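Local coordinates for tyrosine specific protein phosphatase, putative (Trypanosoma brucei, PDB 3M4U) that dephosphorylates the nucleolar protein NOPP44/46 and acts in the parasite's life cycle switch, probably by hydrolysing phosphotyrosine, at residues I54-E59 / Q268-M273; I84-P89 / A264-K269; L88-V93 / C219-P224. One frame throughout, in Å; residues are numbered along the deposited sequence.

In the fold
All three contacts are partly buried, and their centres lie about 12 to 13 Å from the centre of the chain. Contacts 1 and 2 use the C-terminal end of helix 258-269 and share Q268 and K269; their centres are about 11 Å apart. Contact 1 has the one strong direct hydrogen bond across its segments, beside an arginine that reaches the signature loop. Contact 2 packs aliphatic groups on the helix, with a lysine and a water along one side. Contact 3, its centre about 12 Å from that of contact 2, shares L88 and P89 with it but joins two strands through proline packing and water. A backbone hydrogen bond between I84 and F92, in antiparallel pair 81-84 and 92-95, connects the two.

Contact 1. Residues I54-E59 / Q268-M273; sequences ILANEE and QKRFGM
N57 accepts a nearly straight hydrogen bond from the backbone of F271: F271 N lies 2.9 Å from N57 OD1, with an angle of 174° at the hydrogen. The donor stands 32° from the plane of the amide carbonyl. With CG beside its own backbone N (chi1 -61°), the N57 amide reaches across to the point where the chain has just left helix 258-269, and its CB packs 3.7 Å from K269 O, a carbonyl hydrogen-bonded to T60 OG1. F271 is the second residue of a type II turn from R270 to M273, so the amide grips the start of that turn.

R270 reaches out as an extended arm and crosses I54 at about a right angle. Its NH2 comes 3.9 Å from I54 CG2, while A56 CB sits at the guanidinium edge, in its plane, 3.8 Å from NH1. The stronger polar partners lie elsewhere: NE binds G232 O and NH2 binds A231 O, and a weaker bond joins NH1 to N80 OD1. N80 in turn donates to I54 O, tying both segments to one residue. Farther out, E59 OE1 and Q268 NE2 stay 3.6 Å apart. Residues 54-59 follow the family's KNRY motif, and A231 and G232 belong to the HCSAGIGR signature; an arginine gripping that loop's carbonyls is consistent with second-shell support of the phosphate-binding loop of classical tyrosine phosphatases.

Contact 2. Residues I84-P89 / A264-K269; sequences IDLDLP and AAMKQK
Aliphatic packing carries most of this contact, with I84 and L86 laid against three residues of helix 258-269. The CG2 branch of I84 approaches M266 CG at 4.1 Å, the two side chains crossing at about a right angle, while CD1, at the end of the other branch, rests 3.7 Å from K269 CB. L86 divides in a similar way. Its CD2 lies 3.8 Å from A265 CB and also meets the lysine's CE, whereas CD1 turns to M266 CG. M266 is thus touched by both residues, and I240 of helix 234-250 packs on it too.

Polar contacts run along one side of this cluster. The K269 chain stays extended as far as CE and bends only at its last torsion (chi4 -74°), which brings NZ to D85 O for a weak bond of 3.1 Å. A water accepts hydrogen bonds from K269 NZ and D85 N, each 3.0 Å from it, so the ammonium meets D85 O directly, if weakly, and D85 N through the water. The carboxylate makes no salt bridge here, since D85 OD2 is 6.3 Å from NZ. Instead D85 OD1 accepts from D87 N at 3.1 Å, the donor standing above the carboxylate plane. That bond closes an Asx turn, which shapes the link between antiparallel strands 81-84 and 92-95, a beta hairpin whose connection packs against helix 258-269 in the phosphatase fold.

Contact 3. Residues L88-V93 / C219-P224; sequences LPHTFV and CVTTSP
H90 turns the edge of its imidazole to C219, whose carbonyl O lies in the ring plane, 2.9 Å from H90 CE1. The torsion that sets CG beside the backbone N (chi1 -59°) swings the ring across to the other segment, where T221 CG2 approaches obliquely, 4.0 Å from H90 ND1. P89 CB lies over one face, displaced toward the rim. The approach to CE1 is short for a carbon, and C219 O is also 3.5 Å from H90 NE2, so the assignment of carbon and nitrogen along this edge is doubtful.

P224 is the other focus. T91 and P224 lie side by side and point the same way, with T91 OG1 3.9 Å from P224 CB. V93 instead crosses the proline at a slant, its CG2 3.5 Å from the same CB. P224 CA also makes a CH...O contact of 3.4 Å with T91 O, just before the chain enters parallel strand pairing: T91 and V93 bond to I225 through their backbones, and V93 also to V227.

Between the two foci a water accepts from T91 N and donates to S223 O, each 3.0 Å away. The loop shapes itself through an ST turn, T221 OG1 accepting from S223 N, while D116 supplies that hydroxyl's other partner. The direct ladder bonds of this strand pair begin with I225; ahead of it the water stands in for a direct T91 N to S223 O bond, and the weak CH...O contact adds to it.

Contact 1. Residues I54-E59 / Q268-M273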
# COMPACT_ATOMS: atom_id res chain seq x y z
N ILE A 54 -14.84 -3.22 -2.64
CA ILE A 54 -13.49 -3.53 -2.18
C ILE A 54 -13.48 -4.14 -0.79
O ILE A 54 -13.70 -3.45 0.21
CB ILE A 54 -12.51 -2.33 -2.26
CG1 ILE A 54 -12.06 -2.10 -3.70
CG2 ILE A 54 -11.26 -2.59 -1.42
CD1 ILE A 54 -13.08 -1.39 -4.57
N LEU A 55 -13.22 -5.44 -0.73
CA LEU A 55 -13.38 -6.21 0.50
C LEU A 55 -12.11 -6.96 0.85
O LEU A 55 -11.35 -7.34 -0.03
CB LEU A 55 -14.55 -7.18 0.35
CG LEU A 55 -15.86 -6.45 0.01
CD1 LEU A 55 -16.87 -7.38 -0.64
CD2 LEU A 55 -16.43 -5.79 1.26
N ALA A 56 -11.87 -7.18 2.14
CA ALA A 56 -10.66 -7.86 2.59
C ALA A 56 -10.85 -9.38 2.68
O ALA A 56 -11.80 -9.86 3.28
CB ALA A 56 -10.21 -7.29 3.96
N ASN A 57 -9.93 -10.13 2.07
CA ASN A 57 -10.00 -11.58 2.12
C ASN A 57 -9.95 -12.07 3.56
O ASN A 57 -9.16 -11.56 4.37
CB ASN A 57 -8.87 -12.22 1.30
CG ASN A 57 -8.92 -11.85 -0.17
OD1 ASN A 57 -9.09 -10.68 -0.53
ND2 ASN A 57 -8.75 -12.85 -1.04
N GLU A 58 -10.78 -13.05 3.88
CA GLU A 58 -10.91 -13.55 5.24
C GLU A 58 -9.63 -14.24 5.70
O GLU A 58 -9.14 -14.02 6.81
CB GLU A 58 -12.11 -14.51 5.32
CG GLU A 58 -12.48 -14.95 6.74
CD GLU A 58 -13.05 -13.83 7.60
OE1 GLU A 58 -12.77 -13.83 8.83
OE2 GLU A 58 -13.77 -12.95 7.08
N GLU A 59 -9.07 -15.05 4.81
CA GLU A 59 -7.94 -15.92 5.12
C GLU A 59 -6.69 -15.16 5.54
O GLU A 59 -5.84 -15.70 6.25
CB GLU A 59 -7.65 -16.79 3.90
CG GLU A 59 -6.52 -17.81 4.06
CD GLU A 59 -6.23 -18.55 2.76
OE1 GLU A 59 -5.38 -18.07 1.97
OE2 GLU A 59 -6.86 -19.61 2.51
N GLN A 268 -3.75 -13.22 -4.64
CA GLN A 268 -4.26 -14.33 -3.85
C GLN A 268 -4.51 -13.90 -2.39
O GLN A 268 -5.41 -14.42 -1.72
CB GLN A 268 -3.28 -15.50 -3.90
CG GLN A 268 -3.88 -16.84 -3.53
CD GLN A 268 -3.73 -17.17 -2.05
OE1 GLN A 268 -2.82 -16.68 -1.39
NE2 GLN A 268 -4.62 -18.02 -1.54
N LYS A 269 -3.70 -12.97 -1.91
CA LYS A 269 -3.77 -12.55 -0.51
C LYS A 269 -4.76 -11.42 -0.26
O LYS A 269 -5.31 -11.28 0.84
CB LYS A 269 -2.38 -12.16 -0.01
CG LYS A 269 -1.36 -13.25 -0.15
CD LYS A 269 -0.02 -12.76 0.35
CE LYS A 269 1.04 -13.84 0.23
NZ LYS A 269 0.87 -14.89 1.27
N ARG A 270 -4.99 -10.61 -1.29
CA ARG A 270 -5.90 -9.49 -1.21
C ARG A 270 -6.44 -9.23 -2.62
O ARG A 270 -5.72 -8.71 -3.48
CB ARG A 270 -5.22 -8.25 -0.61
CG ARG A 270 -6.14 -7.03 -0.46
CD ARG A 270 -5.52 -5.88 0.36
NE ARG A 270 -6.29 -4.63 0.21
CZ ARG A 270 -7.41 -4.34 0.88
NH1 ARG A 270 -7.91 -5.20 1.77
NH2 ARG A 270 -8.03 -3.19 0.65
N PHE A 271 -7.69 -9.61 -2.84
CA PHE A 271 -8.31 -9.48 -4.16
C PHE A 271 -8.12 -8.09 -4.78
O PHE A 271 -8.56 -7.09 -4.22
CB PHE A 271 -9.82 -9.81 -4.09
CG PHE A 271 -10.50 -9.82 -5.44
CD1 PHE A 271 -10.46 -10.95 -6.23
CD2 PHE A 271 -11.15 -8.70 -5.92
CE1 PHE A 271 -11.08 -10.97 -7.48
CE2 PHE A 271 -11.77 -8.71 -7.16
CZ PHE A 271 -11.72 -9.84 -7.95
N GLY A 272 -7.48 -8.05 -5.95
CA GLY A 272 -7.38 -6.82 -6.73
C GLY A 272 -6.01 -6.16 -6.75
O GLY A 272 -5.77 -5.23 -7.52
N MET A 273 -5.11 -6.61 -5.89
CA MET A 273 -3.78 -6.02 -5.83
C MET A 273 -3.22 -5.78 -7.23
O MET A 273 -3.06 -6.72 -8.01
CB MET A 273 -2.84 -6.90 -5.00
CG MET A 273 -3.24 -6.96 -3.53
SD MET A 273 -2.93 -5.39 -2.66
CE MET A 273 -1.24 -5.66 -2.09

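Contact 2. Residues I84-P89 / A264-K269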
# COMPACT_ATOMS: atom_id res chain seq x y z
N ILE A 84 0.26 -9.14 3.91
CA ILE A 84 0.96 -9.56 2.70
C ILE A 84 2.37 -10.02 3.05
O ILE A 84 3.30 -9.21 3.15
CB ILE A 84 1.04 -8.42 1.66
CG1 ILE A 84 -0.34 -7.79 1.43
CG2 ILE A 84 1.63 -8.94 0.36
CD1 ILE A 84 -1.42 -8.77 1.16
N ASP A 85 2.52 -11.32 3.23
CA ASP A 85 3.80 -11.91 3.60
C ASP A 85 4.31 -12.70 2.40
O ASP A 85 3.68 -13.67 1.99
CB ASP A 85 3.60 -12.83 4.80
CG ASP A 85 4.88 -13.45 5.29
OD1 ASP A 85 5.96 -13.08 4.78
OD2 ASP A 85 4.82 -14.31 6.20
N LEU A 86 5.42 -12.26 1.83
CA LEU A 86 5.99 -12.90 0.64
C LEU A 86 7.40 -13.39 0.96
O LEU A 86 8.30 -13.38 0.11
CB LEU A 86 5.99 -11.93 -0.55
CG LEU A 86 4.68 -11.24 -0.96
CD1 LEU A 86 4.95 -9.97 -1.78
CD2 LEU A 86 3.74 -12.17 -1.72
N ASP A 87 7.58 -13.82 2.20
CA ASP A 87 8.86 -14.25 2.73
C ASP A 87 10.01 -13.32 2.37
O ASP A 87 10.99 -13.75 1.76
CB ASP A 87 9.19 -15.69 2.31
CG ASP A 87 10.34 -16.28 3.14
OD1 ASP A 87 10.44 -15.93 4.35
OD2 ASP A 87 11.13 -17.07 2.59
N LEU A 88 9.90 -12.07 2.77
CA LEU A 88 10.99 -11.12 2.60
C LEU A 88 11.40 -10.56 3.96
O LEU A 88 10.76 -10.87 4.97
CB LEU A 88 10.56 -9.98 1.69
CG LEU A 88 9.75 -10.37 0.45
CD1 LEU A 88 8.65 -9.35 0.23
CD2 LEU A 88 10.62 -10.52 -0.80
N PRO A 89 12.46 -9.75 4.01
CA PRO A 89 12.83 -9.10 5.27
C PRO A 89 11.61 -8.43 5.90
O PRO A 89 11.45 -8.47 7.13
CB PRO A 89 13.84 -8.03 4.82
CG PRO A 89 14.48 -8.60 3.61
CD PRO A 89 13.43 -9.46 2.93
N ALA A 264 0.75 -12.49 -8.73
CA ALA A 264 -0.20 -13.59 -8.52
C ALA A 264 -0.37 -13.89 -7.04
O ALA A 264 -1.49 -14.12 -6.56
CB ALA A 264 0.25 -14.84 -9.26
N ALA A 265 0.74 -13.91 -6.31
CA ALA A 265 0.71 -14.19 -4.88
C ALA A 265 0.00 -13.06 -4.16
O ALA A 265 -0.76 -13.30 -3.22
CB ALA A 265 2.11 -14.37 -4.35
N MET A 266 0.24 -11.82 -4.61
CA MET A 266 -0.44 -10.67 -4.01
C MET A 266 -1.95 -10.72 -4.22
O MET A 266 -2.73 -10.51 -3.28
CB MET A 266 0.14 -9.33 -4.50
CG MET A 266 1.43 -8.91 -3.78
SD MET A 266 1.96 -7.23 -4.16
CE MET A 266 1.86 -7.23 -5.96
N LYS A 267 -2.37 -11.01 -5.45
CA LYS A 267 -3.79 -11.06 -5.76
C LYS A 267 -4.49 -12.17 -4.97
O LYS A 267 -5.68 -12.06 -4.64
CB LYS A 267 -3.99 -11.26 -7.26
CG LYS A 267 -3.66 -10.02 -8.06
CD LYS A 267 -3.89 -10.23 -9.54
CE LYS A 267 -3.93 -8.91 -10.29
NZ LYS A 267 -5.05 -8.05 -9.84
N GLN A 268 -3.75 -13.22 -4.64
CA GLN A 268 -4.26 -14.33 -3.85
C GLN A 268 -4.51 -13.90 -2.39
O GLN A 268 -5.41 -14.42 -1.72
CB GLN A 268 -3.28 -15.50 -3.90
CG GLN A 268 -3.88 -16.84 -3.53
CD GLN A 268 -3.73 -17.17 -2.05
OE1 GLN A 268 -2.82 -16.68 -1.39
NE2 GLN A 268 -4.62 -18.02 -1.54
N LYS A 269 -3.70 -12.97 -1.91
CA LYS A 269 -3.77 -12.55 -0.51
C LYS A 269 -4.76 -11.42 -0.26
O LYS A 269 -5.31 -11.28 0.84
CB LYS A 269 -2.38 -12.16 -0.01
CG LYS A 269 -1.36 -13.25 -0.15
CD LYS A 269 -0.02 -12.76 0.35
CE LYS A 269 1.04 -13.84 0.23
NZ LYS A 269 0.87 -14.89 1.27
O HOH W 1 0.20 -13.13 3.56

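Contact 3. Residues L88-V93 / C219-P224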
# COMPACT_ATOMS: atom_id res chain seq x y z
N LEU A 88 9.90 -12.07 2.77
CA LEU A 88 10.99 -11.12 2.60
C LEU A 88 11.40 -10.56 3.96
O LEU A 88 10.76 -10.87 4.97
CB LEU A 88 10.56 -9.98 1.69
CG LEU A 88 9.75 -10.37 0.45
CD1 LEU A 88 8.65 -9.35 0.23
CD2 LEU A 88 10.62 -10.52 -0.80
N PRO A 89 12.46 -9.75 4.01
CA PRO A 89 12.83 -9.10 5.27
C PRO A 89 11.61 -8.43 5.90
O PRO A 89 11.45 -8.47 7.13
CB PRO A 89 13.84 -8.03 4.82
CG PRO A 89 14.48 -8.60 3.61
CD PRO A 89 13.43 -9.46 2.93
N HIS A 90 10.75 -7.84 5.08
CA HIS A 90 9.55 -7.18 5.58
C HIS A 90 8.26 -7.90 5.18
O HIS A 90 8.17 -8.52 4.11
CB HIS A 90 9.48 -5.75 5.05
CG HIS A 90 10.66 -4.92 5.44
ND1 HIS A 90 10.92 -4.56 6.74
CD2 HIS A 90 11.64 -4.35 4.69
CE1 HIS A 90 12.01 -3.82 6.79
NE2 HIS A 90 12.46 -3.68 5.55
N THR A 91 7.27 -7.82 6.07
CA THR A 91 5.90 -8.18 5.72
C THR A 91 5.08 -6.88 5.67
O THR A 91 5.50 -5.86 6.22
CB THR A 91 5.28 -9.22 6.72
OG1 THR A 91 5.12 -8.62 8.02
CG2 THR A 91 6.18 -10.43 6.84
N PHE A 92 3.93 -6.91 5.01
CA PHE A 92 3.16 -5.70 4.78
C PHE A 92 1.70 -5.86 5.14
O PHE A 92 1.16 -6.96 5.12
CB PHE A 92 3.27 -5.27 3.31
CG PHE A 92 4.67 -4.91 2.89
CD1 PHE A 92 5.14 -3.62 3.02
CD2 PHE A 92 5.52 -5.87 2.38
CE1 PHE A 92 6.44 -3.28 2.65
CE2 PHE A 92 6.82 -5.55 2.02
CZ PHE A 92 7.27 -4.25 2.14
N VAL A 93 1.08 -4.74 5.51
CA VAL A 93 -0.37 -4.67 5.59
C VAL A 93 -0.87 -3.75 4.48
O VAL A 93 -0.47 -2.58 4.39
CB VAL A 93 -0.85 -4.15 6.96
CG1 VAL A 93 -2.36 -4.11 7.00
CG2 VAL A 93 -0.31 -5.02 8.07
N CYS A 219 13.99 0.47 6.57
CA CYS A 219 13.23 0.52 7.83
C CYS A 219 13.59 -0.64 8.75
O CYS A 219 13.40 -1.81 8.40
CB CYS A 219 11.73 0.49 7.54
SG CYS A 219 10.69 0.49 9.03
N VAL A 220 14.08 -0.34 9.94
CA VAL A 220 14.23 -1.40 10.94
C VAL A 220 12.95 -1.55 11.75
O VAL A 220 12.49 -0.59 12.39
CB VAL A 220 15.43 -1.17 11.87
CG1 VAL A 220 16.73 -1.40 11.10
CG2 VAL A 220 15.36 0.22 12.48
N THR A 221 12.38 -2.75 11.71
CA THR A 221 11.10 -3.03 12.35
C THR A 221 10.79 -4.52 12.43
O THR A 221 11.19 -5.32 11.58
CB THR A 221 9.92 -2.30 11.64
OG1 THR A 221 8.70 -2.61 12.33
CG2 THR A 221 9.81 -2.73 10.16
N THR A 222 10.06 -4.89 13.48
CA THR A 222 9.68 -6.27 13.71
C THR A 222 8.18 -6.41 13.49
O THR A 222 7.61 -7.48 13.66
CB THR A 222 10.06 -6.69 15.15
OG1 THR A 222 9.36 -5.87 16.09
CG2 THR A 222 11.56 -6.51 15.37
N SER A 223 7.55 -5.30 13.11
CA SER A 223 6.13 -5.28 12.80
C SER A 223 5.95 -5.09 11.30
O SER A 223 6.85 -4.59 10.62
CB SER A 223 5.45 -4.15 13.55
OG SER A 223 5.94 -4.04 14.88
N PRO A 224 4.78 -5.47 10.78
CA PRO A 224 4.46 -5.24 9.37
C PRO A 224 4.60 -3.77 9.06
O PRO A 224 4.44 -2.94 9.96
CB PRO A 224 2.97 -5.62 9.27
CG PRO A 224 2.75 -6.55 10.40
CD PRO A 224 3.66 -6.10 11.50
O HOH W 2 8.08 -6.10 8.33